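Local coordinates for protein glucose-6-phosphate dehydrogenase (Trypanosoma cruzi, PDB 5AQ1) that catalyses the NADP-dependent oxidation of glucose 6-phosphate to 6-phosphogluconolactone, the entry step of the pentose phosphate pathway, at residues P286-S290 with A291-R295; D354-G358 with V359-I363; V397-A400 with Q401-A405; E425-T429 with Y430-Y434; Q498-I501 with R502-Y506. All blocks are in the same frame, centred on the assembly; numbering follows the deposited sequence.

Contact 1: residues P286-S290 with A291-R295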
# COMPACT_ATOMS: atom_id res chain seq x y z
N PRO B 286 8.41 16.75 4.38
CA PRO B 286 8.75 18.08 3.90
C PRO B 286 9.61 18.06 2.65
O PRO B 286 10.28 17.06 2.36
CB PRO B 286 9.50 18.71 5.08
CG PRO B 286 10.09 17.55 5.80
CD PRO B 286 9.13 16.41 5.62
N ARG B 287 9.60 19.17 1.92
CA ARG B 287 10.30 19.30 0.65
C ARG B 287 11.81 19.24 0.83
O ARG B 287 12.53 18.82 -0.07
CB ARG B 287 9.90 20.61 -0.03
CG ARG B 287 8.46 20.61 -0.52
CD ARG B 287 8.00 21.99 -0.97
NE ARG B 287 6.61 21.97 -1.39
CZ ARG B 287 5.87 23.06 -1.64
NH1 ARG B 287 6.39 24.27 -1.50
NH2 ARG B 287 4.61 22.92 -2.02
N SER B 288 12.27 19.67 2.00
CA SER B 288 13.68 19.56 2.39
C SER B 288 13.75 19.62 3.91
O SER B 288 12.71 19.66 4.57
CB SER B 288 14.50 20.70 1.80
OG SER B 288 14.31 21.89 2.55
N LEU B 289 14.95 19.64 4.47
CA LEU B 289 15.13 19.77 5.91
C LEU B 289 15.40 21.20 6.35
O LEU B 289 15.72 21.44 7.51
CB LEU B 289 16.24 18.85 6.40
CG LEU B 289 15.92 17.36 6.29
CD1 LEU B 289 17.18 16.53 6.53
CD2 LEU B 289 14.81 16.94 7.24
N SER B 290 15.26 22.16 5.44
CA SER B 290 15.36 23.58 5.80
C SER B 290 14.18 23.96 6.69
O SER B 290 13.10 23.39 6.59
CB SER B 290 15.42 24.47 4.56
OG SER B 290 14.15 24.58 3.95
N ALA B 291 14.39 24.96 7.54
CA ALA B 291 13.44 25.31 8.59
C ALA B 291 12.03 25.61 8.07
O ALA B 291 11.04 25.13 8.63
CB ALA B 291 13.96 26.49 9.38
N GLU B 292 11.95 26.41 7.01
CA GLU B 292 10.66 26.84 6.49
C GLU B 292 9.92 25.73 5.74
O GLU B 292 8.69 25.72 5.74
CB GLU B 292 10.81 28.09 5.60
CG GLU B 292 10.35 29.39 6.26
CD GLU B 292 10.74 29.51 7.72
OE1 GLU B 292 11.93 29.76 8.00
OE2 GLU B 292 9.86 29.36 8.59
N ASP B 293 10.66 24.81 5.13
CA ASP B 293 10.03 23.65 4.51
C ASP B 293 9.37 22.76 5.56
O ASP B 293 8.29 22.20 5.33
CB ASP B 293 11.03 22.84 3.68
CG ASP B 293 11.26 23.44 2.30
OD1 ASP B 293 10.43 24.24 1.84
OD2 ASP B 293 12.28 23.09 1.66
N ILE B 294 10.01 22.62 6.72
CA ILE B 294 9.46 21.83 7.83
C ILE B 294 8.27 22.54 8.47
O ILE B 294 7.22 21.94 8.69
CB ILE B 294 10.54 21.50 8.88
CG1 ILE B 294 11.57 20.53 8.29
CG2 ILE B 294 9.91 20.89 10.12
CD1 ILE B 294 12.84 20.39 9.09
N ARG B 295 8.42 23.83 8.76
CA ARG B 295 7.35 24.61 9.38
C ARG B 295 6.12 24.74 8.48
O ARG B 295 5.00 24.76 8.98
CB ARG B 295 7.85 25.99 9.76
CG ARG B 295 8.55 26.05 11.10
CD ARG B 295 9.48 27.25 11.15
NE ARG B 295 9.21 28.13 12.27
CZ ARG B 295 9.49 29.43 12.31
NH1 ARG B 295 10.07 30.04 11.27
NH2 ARG B 295 9.20 30.14 13.39
O HOH W 1 7.75 21.30 2.82
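Ser288 and Asp293 meet hydroxyl to carboxylate where loop 286-290 runs into the helix that starts at Ala291. Asp293 turns its CB back toward the loop, and chi1 of -81° sets the carboxylate beside its backbone N, facing Ser288 and Ser290. Ser288 OG donates to Asp293 OD2 over 2.5 Å, arriving on the anti lone pair, away from OD1. The same hydroxyl oxygen accepts from Ser290 N at 3.1 Å, making it donor and acceptor at once. Ser290 OG stands 3.3 Å from Asp293 OD2, a weak hydrogen bond at most, since its proton also has Ser288 OG in reach.

On the apolar side, Pro286 and Ile294 lie side by side and point the same way, CG to CG1 at 4.2 Å, while Ile294 CD1 comes to 3.4 Å from Leu289 O, with Leu289 CD2 more loosely beside it. Phe226 and Ile222 of helix 221-226 touch Pro286 and Ile294. Water 1 accepts from Arg287 N and lies 2.7 Å from Asp293 O, to which it can donate; the Arg287 guanidinium forms a salt bridge with Glu297 of the third subunit.

Ser290 is the N-cap, and its carbonyl receives Ile294 N at 3.2 Å to begin the helical pattern. The arrangement is an ST turn at Ser288 joined to a helix N-terminus, with the third helical residue, Asp293, reaching back to the loop.

Contact 2: residues D354-G358 with V359-I363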
# COMPACT_ATOMS: atom_id res chain seq x y z
N ASP B 354 -6.26 12.56 3.52
CA ASP B 354 -6.25 11.19 3.02
C ASP B 354 -5.31 10.27 3.78
O ASP B 354 -5.54 9.06 3.85
CB ASP B 354 -5.94 11.20 1.53
CG ASP B 354 -7.01 11.92 0.73
OD1 ASP B 354 -8.15 11.41 0.67
OD2 ASP B 354 -6.72 13.00 0.18
N ARG B 355 -4.26 10.83 4.37
CA ARG B 355 -3.37 10.04 5.22
C ARG B 355 -4.06 9.60 6.51
O ARG B 355 -3.81 8.49 6.99
CB ARG B 355 -2.11 10.85 5.56
CG ARG B 355 -1.09 10.10 6.40
CD ARG B 355 0.10 10.98 6.72
NE ARG B 355 0.91 11.24 5.53
CZ ARG B 355 1.90 10.47 5.10
NH1 ARG B 355 2.24 9.35 5.75
NH2 ARG B 355 2.57 10.81 4.00
N TRP B 356 -4.92 10.46 7.05
CA TRP B 356 -5.41 10.29 8.43
C TRP B 356 -6.92 10.09 8.59
O TRP B 356 -7.40 9.97 9.72
CB TRP B 356 -4.98 11.51 9.26
CG TRP B 356 -3.52 11.60 9.43
CD1 TRP B 356 -2.70 12.60 9.00
CD2 TRP B 356 -2.67 10.64 10.07
NE1 TRP B 356 -1.39 12.33 9.34
CE2 TRP B 356 -1.35 11.13 10.00
CE3 TRP B 356 -2.90 9.41 10.71
CZ2 TRP B 356 -0.27 10.43 10.53
CZ3 TRP B 356 -1.83 8.72 11.24
CH2 TRP B 356 -0.52 9.24 11.15
N HIS B 357 -7.66 10.04 7.49
CA HIS B 357 -9.11 9.90 7.58
C HIS B 357 -9.49 8.66 8.38
O HIS B 357 -9.00 7.56 8.12
CB HIS B 357 -9.75 9.82 6.19
CG HIS B 357 -11.24 9.68 6.22
ND1 HIS B 357 -12.08 10.67 6.71
CD2 HIS B 357 -12.05 8.67 5.81
CE1 HIS B 357 -13.33 10.27 6.61
NE2 HIS B 357 -13.34 9.06 6.07
N GLY B 358 -10.36 8.85 9.37
CA GLY B 358 -10.87 7.76 10.19
C GLY B 358 -9.98 7.34 11.35
O GLY B 358 -10.35 6.44 12.10
N VAL B 359 -8.82 7.98 11.50
CA VAL B 359 -7.88 7.63 12.57
C VAL B 359 -8.08 8.60 13.73
O VAL B 359 -7.75 9.78 13.61
CB VAL B 359 -6.42 7.71 12.09
CG1 VAL B 359 -5.46 7.28 13.19
CG2 VAL B 359 -6.22 6.85 10.85
N PRO B 360 -8.63 8.11 14.85
CA PRO B 360 -8.83 8.99 16.00
C PRO B 360 -7.51 9.38 16.68
O PRO B 360 -6.64 8.53 16.89
CB PRO B 360 -9.68 8.15 16.94
CG PRO B 360 -9.34 6.74 16.60
CD PRO B 360 -9.11 6.75 15.12
N PHE B 361 -7.38 10.67 17.00
CA PHE B 361 -6.24 11.16 17.76
C PHE B 361 -6.68 11.52 19.16
O PHE B 361 -7.48 12.44 19.35
CB PHE B 361 -5.62 12.37 17.06
CG PHE B 361 -4.79 12.00 15.88
CD1 PHE B 361 -5.38 11.82 14.64
CD2 PHE B 361 -3.43 11.82 16.01
CE1 PHE B 361 -4.61 11.47 13.54
CE2 PHE B 361 -2.66 11.47 14.92
CZ PHE B 361 -3.25 11.30 13.68
N ILE B 362 -6.16 10.79 20.15
CA ILE B 362 -6.48 11.02 21.55
C ILE B 362 -5.39 11.88 22.18
O ILE B 362 -4.24 11.45 22.28
CB ILE B 362 -6.57 9.70 22.35
CG1 ILE B 362 -7.40 8.65 21.61
CG2 ILE B 362 -7.15 9.96 23.73
CD1 ILE B 362 -8.81 9.08 21.29
N ILE B 363 -5.75 13.09 22.58
CA ILE B 363 -4.83 13.96 23.30
C ILE B 363 -5.28 13.99 24.75
O ILE B 363 -6.43 14.34 25.03
CB ILE B 363 -4.86 15.41 22.78
CG1 ILE B 363 -4.81 15.47 21.25
CG2 ILE B 363 -3.72 16.22 23.41
CD1 ILE B 363 -3.44 15.20 20.66
O HOH W 2 -8.18 11.71 11.78
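Trp356 carries the contact from the side of 354-358, meeting Val359 with its backbone and Phe361 with its indole. Ahead of it, Asp354 ties the loop into the assembly through salt bridges to Lys285 and Arg229 of the third subunit, and Arg355 lays its CG 3.7 Å above one face of the Trp356 ring on the way to its own salt bridge with Glu284.

The opposite indole face receives Phe361. The pair is T-shaped: the phenyl edge points at the six-membered ring of Trp356, centroids 5.1 Å apart and planes at 75°. Phe361 CZ comes down near the rim of the indole, 3.5 Å from Trp356 CE3. Trp356 CG lies beside its backbone N (chi1 -66°), which turns one indole face to Phe361. Val359 approaches at the indole edge instead, with CB 4.1 Å from Trp356 CE3.

His357 and Gly358 form the corner of a type II turn, Gly358 taking the positive phi of 83° at its third position. The turn closes through Val359 N, which donates to Trp356 O at 3.0 Å. Water 2 lies 2.8 Å from Trp356 O and 2.7 Å from Val359 O, placed to donate to either.

Ile240 and Trp235 lie against Trp356, and helix 264-282 against Phe361. Because the backbone bond and the water take up the carbonyls of the turn, and Thr282 O separately satisfies the indole NE1, the buried rings can hold loop to strand by apolar contact.

Contact 3: residues V397-A400 with Q401-A405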
# COMPACT_ATOMS: atom_id res chain seq x y z
N VAL B 397 5.78 2.96 20.79
CA VAL B 397 5.74 3.84 21.95
C VAL B 397 7.00 4.70 21.98
O VAL B 397 8.11 4.18 22.02
CB VAL B 397 5.66 3.02 23.25
CG1 VAL B 397 5.53 3.95 24.45
CG2 VAL B 397 4.47 2.06 23.18
N ILE B 398 6.81 6.02 21.92
CA ILE B 398 7.89 6.97 22.13
C ILE B 398 7.66 7.65 23.48
O ILE B 398 6.67 8.36 23.64
CB ILE B 398 7.94 8.03 21.02
CG1 ILE B 398 8.22 7.38 19.66
CG2 ILE B 398 9.01 9.08 21.33
CD1 ILE B 398 7.75 8.20 18.49
N ARG B 399 8.55 7.40 24.43
CA ARG B 399 8.46 8.02 25.76
C ARG B 399 9.54 9.09 25.89
O ARG B 399 10.72 8.79 25.89
CB ARG B 399 8.63 6.96 26.86
CG ARG B 399 8.36 7.51 28.26
CD ARG B 399 8.40 6.43 29.33
NE ARG B 399 9.73 5.85 29.47
CZ ARG B 399 10.02 4.55 29.43
NH1 ARG B 399 9.08 3.63 29.25
NH2 ARG B 399 11.29 4.16 29.57
N ALA B 400 9.11 10.35 25.99
CA ALA B 400 10.05 11.46 26.09
C ALA B 400 10.55 11.66 27.51
O ALA B 400 11.68 12.10 27.71
CB ALA B 400 9.39 12.74 25.58
N GLN B 401 9.70 11.34 28.49
CA GLN B 401 10.10 11.38 29.90
C GLN B 401 9.09 10.61 30.77
O GLN B 401 7.91 10.54 30.43
CB GLN B 401 10.20 12.83 30.39
CG GLN B 401 8.85 13.52 30.58
CD GLN B 401 8.91 15.03 30.41
OE1 GLN B 401 9.93 15.59 30.01
NE2 GLN B 401 7.80 15.70 30.73
N PRO B 402 9.54 10.03 31.88
CA PRO B 402 10.94 9.95 32.27
C PRO B 402 11.62 8.80 31.55
O PRO B 402 10.97 8.06 30.82
CB PRO B 402 10.86 9.65 33.76
CG PRO B 402 9.63 8.82 33.89
CD PRO B 402 8.66 9.37 32.88
N SER B 403 12.93 8.67 31.76
CA SER B 403 13.70 7.56 31.21
C SER B 403 13.41 7.38 29.72
O SER B 403 12.84 6.37 29.30
CB SER B 403 13.40 6.28 31.99
OG SER B 403 14.17 5.20 31.51
N GLU B 404 13.80 8.38 28.94
CA GLU B 404 13.44 8.45 27.53
C GLU B 404 13.79 7.19 26.75
O GLU B 404 14.89 6.64 26.90
CB GLU B 404 14.02 9.69 26.82
CG GLU B 404 15.36 10.18 27.32
CD GLU B 404 15.25 11.18 28.47
OE1 GLU B 404 14.93 12.36 28.21
OE2 GLU B 404 15.49 10.78 29.62
N ALA B 405 12.84 6.74 25.94
CA ALA B 405 12.95 5.48 25.22
C ALA B 405 11.99 5.42 24.03
O ALA B 405 10.98 6.12 23.99
CB ALA B 405 12.67 4.32 26.16
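Arg399 and Ala405 form an antiparallel hydrogen-bonded pair at the open end of a five-residue connection. Of its two backbone bonds, Arg399 N to Ala405 O measures 2.8 Å and Ala405 N to Arg399 O 2.9 Å.

Side-chain bonds cross the connection. Arg399 extends as far as CD and bends at chi3 (65°), bringing its guanidinium back over the loop. NE donates to Pro402 O at 2.9 Å, the oxygen lying 21° out of the guanidinium plane, and NH2 donates to Ser403 O at 2.7 Å, nearly in that plane; a further NE bond to Ser403 O is weak. Two consecutive carbonyls just after the cis peptide before Pro402 are thereby held by one flat group. Ser403 OG finds its partner in Glu431.

Weaker contacts finish the connection. Ala405 CB lies over one guanidinium face, 3.7 Å from Arg399 NH2, and Glu404 CA makes a C-H...O contact with Arg399 O at 3.2 Å.

Ala400 and Gln401 both face Leu374, a classic beta bulge. It falls where strand 395-401 enters the glucose 6-phosphate pocket: Gln401 NE2 bonds phosphate oxygen O1P, and OE1 is hydrogen-bonded to Lys215 NZ.

Contact 4: residues E425-T429 with Y430-Y434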
# COMPACT_ATOMS: atom_id res chain seq x y z
N GLU B 425 8.57 -6.63 23.49
CA GLU B 425 9.02 -5.37 22.88
C GLU B 425 10.38 -5.49 22.21
O GLU B 425 11.21 -6.29 22.63
CB GLU B 425 9.15 -4.24 23.91
CG GLU B 425 8.01 -4.11 24.91
CD GLU B 425 8.14 -5.07 26.07
OE1 GLU B 425 9.28 -5.32 26.52
OE2 GLU B 425 7.10 -5.58 26.54
N LEU B 426 10.58 -4.69 21.17
CA LEU B 426 11.92 -4.36 20.69
C LEU B 426 12.20 -2.99 21.29
O LEU B 426 11.50 -2.03 21.00
CB LEU B 426 11.97 -4.31 19.17
CG LEU B 426 11.47 -5.55 18.42
CD1 LEU B 426 11.56 -5.30 16.92
CD2 LEU B 426 12.25 -6.80 18.79
N ASP B 427 13.22 -2.92 22.14
CA ASP B 427 13.41 -1.77 23.02
C ASP B 427 14.66 -0.96 22.69
O ASP B 427 15.69 -1.51 22.31
CB ASP B 427 13.50 -2.27 24.46
CG ASP B 427 13.62 -1.14 25.46
OD1 ASP B 427 12.61 -0.42 25.66
OD2 ASP B 427 14.72 -0.98 26.03
N LEU B 428 14.55 0.36 22.84
CA LEU B 428 15.69 1.26 22.84
C LEU B 428 15.50 2.24 24.00
O LEU B 428 14.78 3.23 23.86
CB LEU B 428 15.82 2.02 21.51
CG LEU B 428 16.86 3.15 21.43
CD1 LEU B 428 18.26 2.64 21.71
CD2 LEU B 428 16.80 3.85 20.09
N THR B 429 16.12 1.92 25.13
CA THR B 429 16.12 2.79 26.30
C THR B 429 17.45 3.53 26.35
O THR B 429 18.51 2.92 26.50
CB THR B 429 15.91 1.98 27.60
OG1 THR B 429 14.68 1.24 27.50
CG2 THR B 429 15.83 2.88 28.81
N TYR B 430 17.39 4.85 26.24
CA TYR B 430 18.59 5.68 26.02
C TYR B 430 19.63 5.59 27.15
O TYR B 430 20.83 5.61 26.88
CB TYR B 430 18.20 7.14 25.77
CG TYR B 430 17.77 7.44 24.34
CD1 TYR B 430 16.81 6.66 23.70
CD2 TYR B 430 18.32 8.51 23.63
CE1 TYR B 430 16.41 6.93 22.40
CE2 TYR B 430 17.93 8.78 22.32
CZ TYR B 430 16.98 7.98 21.72
OH TYR B 430 16.57 8.23 20.43
N GLU B 431 19.17 5.46 28.40
CA GLU B 431 20.09 5.42 29.54
C GLU B 431 20.88 4.10 29.62
O GLU B 431 21.95 4.06 30.23
CB GLU B 431 19.33 5.71 30.85
CG GLU B 431 18.78 4.50 31.59
CD GLU B 431 17.42 4.77 32.24
OE1 GLU B 431 17.27 5.75 33.01
OE2 GLU B 431 16.48 4.00 31.96
N ARG B 432 20.35 3.04 29.00
CA ARG B 432 21.04 1.75 28.92
C ARG B 432 21.92 1.65 27.67
O ARG B 432 23.05 1.18 27.74
CB ARG B 432 20.04 0.59 28.94
CG ARG B 432 19.54 0.25 30.34
CD ARG B 432 18.89 -1.14 30.45
NE ARG B 432 17.43 -1.07 30.38
CZ ARG B 432 16.65 -1.41 29.35
NH1 ARG B 432 17.15 -1.88 28.21
NH2 ARG B 432 15.33 -1.28 29.48
N ARG B 433 21.40 2.09 26.54
CA ARG B 433 22.12 1.99 25.27
C ARG B 433 23.24 3.03 25.16
O ARG B 433 24.35 2.69 24.74
CB ARG B 433 21.12 2.14 24.11
CG ARG B 433 21.73 2.15 22.71
CD ARG B 433 22.26 0.80 22.27
NE ARG B 433 22.42 0.76 20.81
CZ ARG B 433 23.39 1.37 20.12
NH1 ARG B 433 24.34 2.07 20.73
NH2 ARG B 433 23.41 1.27 18.80
N TYR B 434 22.95 4.28 25.52
CA TYR B 434 23.88 5.39 25.32
C TYR B 434 24.47 5.90 26.64
O TYR B 434 23.75 6.13 27.61
CB TYR B 434 23.19 6.54 24.61
CG TYR B 434 22.51 6.16 23.31
CD1 TYR B 434 23.26 5.69 22.23
CD2 TYR B 434 21.13 6.26 23.17
CE1 TYR B 434 22.64 5.34 21.04
CE2 TYR B 434 20.51 5.90 21.99
CZ TYR B 434 21.27 5.45 20.93
OH TYR B 434 20.65 5.10 19.75
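With chi1 at -177°, Asp427 swings its carboxylate away from its backbone N toward Thr429 and Arg432. Arg432 answers by bending at chi3 (-99°), which folds its guanidinium back over the end of the strand. The salt bridge is loose: Arg432 NH1 to Asp427 OD2 is 3.4 Å and the hydrogen bond weak. Firmer is Thr429 OG1, which donates to the syn lone pair of Asp427 OD2 at 2.7 Å. The hydroxyl also sits over one guanidinium face, so hydroxyl, carboxylate and guanidinium gather in one cluster.

Leu428, across the strand, spreads its methyls among residues of the following turn. CD1 packs 3.6 Å from Arg433 CG, whereas CD2 lies 3.9 Å from Tyr430 CE1. Tyr434 puts CE2 over the centre of the Tyr430 ring.

Thr429 O accepts Arg433 N at 3.0 Å and Arg432 N at 3.1 Å; Thr429 holds the N-cap position, though its side chain makes no capping bond.

Strand 421-429 is outermost in its sheet within this chain. Tyr407 and Ala405 of strand 405-413 flank it, Glu216 and Met217 of helix 216-219 touch Tyr430, and the second subunit meets its outer side, where Tyr434 OH bonds Thr424 of that subunit.

Contact 5: residues Q498-I501 with R502-Y506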
# COMPACT_ATOMS: atom_id res chain seq x y z
N GLN B 498 -11.45 7.15 30.95
CA GLN B 498 -11.03 5.84 30.42
C GLN B 498 -12.06 5.23 29.48
O GLN B 498 -11.70 4.63 28.47
CB GLN B 498 -10.72 4.86 31.56
CG GLN B 498 -9.45 5.18 32.34
CD GLN B 498 -8.21 5.25 31.47
OE1 GLN B 498 -8.12 4.58 30.44
NE2 GLN B 498 -7.24 6.06 31.88
N GLU B 499 -13.33 5.39 29.82
CA GLU B 499 -14.41 4.90 28.97
C GLU B 499 -14.45 5.68 27.66
O GLU B 499 -14.65 5.10 26.60
CB GLU B 499 -15.76 4.97 29.70
CG GLU B 499 -16.95 4.44 28.91
CD GLU B 499 -16.75 3.03 28.37
OE1 GLU B 499 -16.01 2.23 28.99
OE2 GLU B 499 -17.33 2.72 27.31
N PHE B 500 -14.25 6.99 27.74
CA PHE B 500 -14.16 7.83 26.55
C PHE B 500 -13.01 7.40 25.64
O PHE B 500 -13.17 7.36 24.42
CB PHE B 500 -14.01 9.31 26.93
CG PHE B 500 -13.85 10.23 25.75
CD1 PHE B 500 -14.93 10.53 24.94
CD2 PHE B 500 -12.61 10.78 25.45
CE1 PHE B 500 -14.78 11.37 23.85
CE2 PHE B 500 -12.45 11.63 24.37
CZ PHE B 500 -13.54 11.92 23.56
N ILE B 501 -11.87 7.09 26.23
CA ILE B 501 -10.70 6.63 25.48
C ILE B 501 -11.01 5.30 24.78
O ILE B 501 -10.67 5.12 23.61
CB ILE B 501 -9.45 6.49 26.38
CG1 ILE B 501 -8.95 7.88 26.77
CG2 ILE B 501 -8.34 5.74 25.66
CD1 ILE B 501 -7.94 7.89 27.91
N ARG B 502 -11.66 4.39 25.51
CA ARG B 502 -11.96 3.06 24.98
C ARG B 502 -12.88 3.13 23.76
O ARG B 502 -12.58 2.54 22.72
CB ARG B 502 -12.59 2.18 26.05
CG ARG B 502 -12.65 0.70 25.68
CD ARG B 502 -13.59 -0.08 26.59
NE ARG B 502 -14.96 0.40 26.50
CZ ARG B 502 -15.79 0.18 25.47
NH1 ARG B 502 -15.40 -0.54 24.42
NH2 ARG B 502 -17.02 0.68 25.50
N ILE B 503 -13.99 3.87 23.86
CA ILE B 503 -14.93 3.98 22.75
C ILE B 503 -14.35 4.79 21.59
O ILE B 503 -14.79 4.65 20.45
CB ILE B 503 -16.31 4.57 23.15
CG1 ILE B 503 -16.22 6.08 23.45
CG2 ILE B 503 -16.92 3.81 24.32
CD1 ILE B 503 -17.30 6.88 22.76
N SER B 504 -13.38 5.65 21.89
CA SER B 504 -12.69 6.42 20.86
C SER B 504 -11.81 5.55 19.96
O SER B 504 -11.46 5.98 18.86
CB SER B 504 -11.83 7.53 21.49
OG SER B 504 -12.64 8.51 22.12
N GLY B 505 -11.44 4.36 20.42
CA GLY B 505 -10.74 3.39 19.58
C GLY B 505 -9.36 2.95 20.04
O GLY B 505 -8.71 2.19 19.35
N TYR B 506 -8.90 3.44 21.19
CA TYR B 506 -7.65 2.96 21.76
C TYR B 506 -7.91 1.74 22.65
O TYR B 506 -8.57 1.86 23.68
CB TYR B 506 -6.95 4.06 22.57
CG TYR B 506 -5.61 3.62 23.10
CD1 TYR B 506 -4.47 3.69 22.31
CD2 TYR B 506 -5.49 3.10 24.39
CE1 TYR B 506 -3.24 3.27 22.80
CE2 TYR B 506 -4.27 2.68 24.88
CZ TYR B 506 -3.15 2.76 24.09
OH TYR B 506 -1.94 2.34 24.59
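The Phe500 ring carries Ser504 OG above the middle of one face, 3.7 Å from its plane, while the Arg502 guanidinium is met at its edge by the Glu499 carboxylate. Glu499 and Arg502 lie alongside each other and point the same way, their planar ends turned 41° apart. Arg502 grips side-on: NH2 reaches the syn lone pair of Glu499 OE2 at 2.7 Å, and NE approaches OE1 at 3.3 Å along an almost straight N-H...O line. Glu499 bends at chi2 (52°), which returns its carboxylate to the next turn of the helix; its OE2 also brushes Ile503 CG2.

Ser504 has a second role besides sitting over phenylalanine. Its OG lies beside the backbone N and donates to Phe500 O at 2.6 Å, while Ser504 N reaches the same carbonyl at 3.1 Å from the opposite face of its plane. The hydroxyl is further bonded by Arg348 NH1.

The helix then stops in a Schellman motif. Gly505, with phi of 120°, sends its N to Arg502 O at 3.1 Å, and Tyr506 N bonds weakly to Ile501 O. Across this end Ile501 CG2 packs 3.8 Å from Tyr506 CB, the apolar pair that commonly accompanies the motif. Tyr506 OH continues to Glu395.

Taken together, the chemistry separates by side of the helix. A charged pair lies on the exposed side, where solvent would probably temper its strength, whereas Phe500 O is held by backbone and serine donors, Arg502 O by Gly505 N and Ile501 O only weakly, and Ile501 and Tyr506 face the sheet.

How the contacts relate
Contacts 2 to 5 gather round the large mixed sheet, whereas contact 1 lies at a helix junction; contacts 1, 2 and 4 also reach other subunits, 3 and 5 do not. Contact 3 is the most buried, while contacts 1, 4 and 5 have at least as many exposed residues as buried ones. Two pairs touch: Ile362 of contact 2 packs against Ile501 and Ser504 of contact 5, and between contacts 3 and 4 Glu404 O and Tyr430 N probably share a hydrogen bond. Contacts 1 and 4 start helices, contact 5 ends one through glycine. Contact 2 relies on aromatic packing, contact 3 on arginine bonded to carbonyls, and contact 3 alone includes a substrate-binding residue.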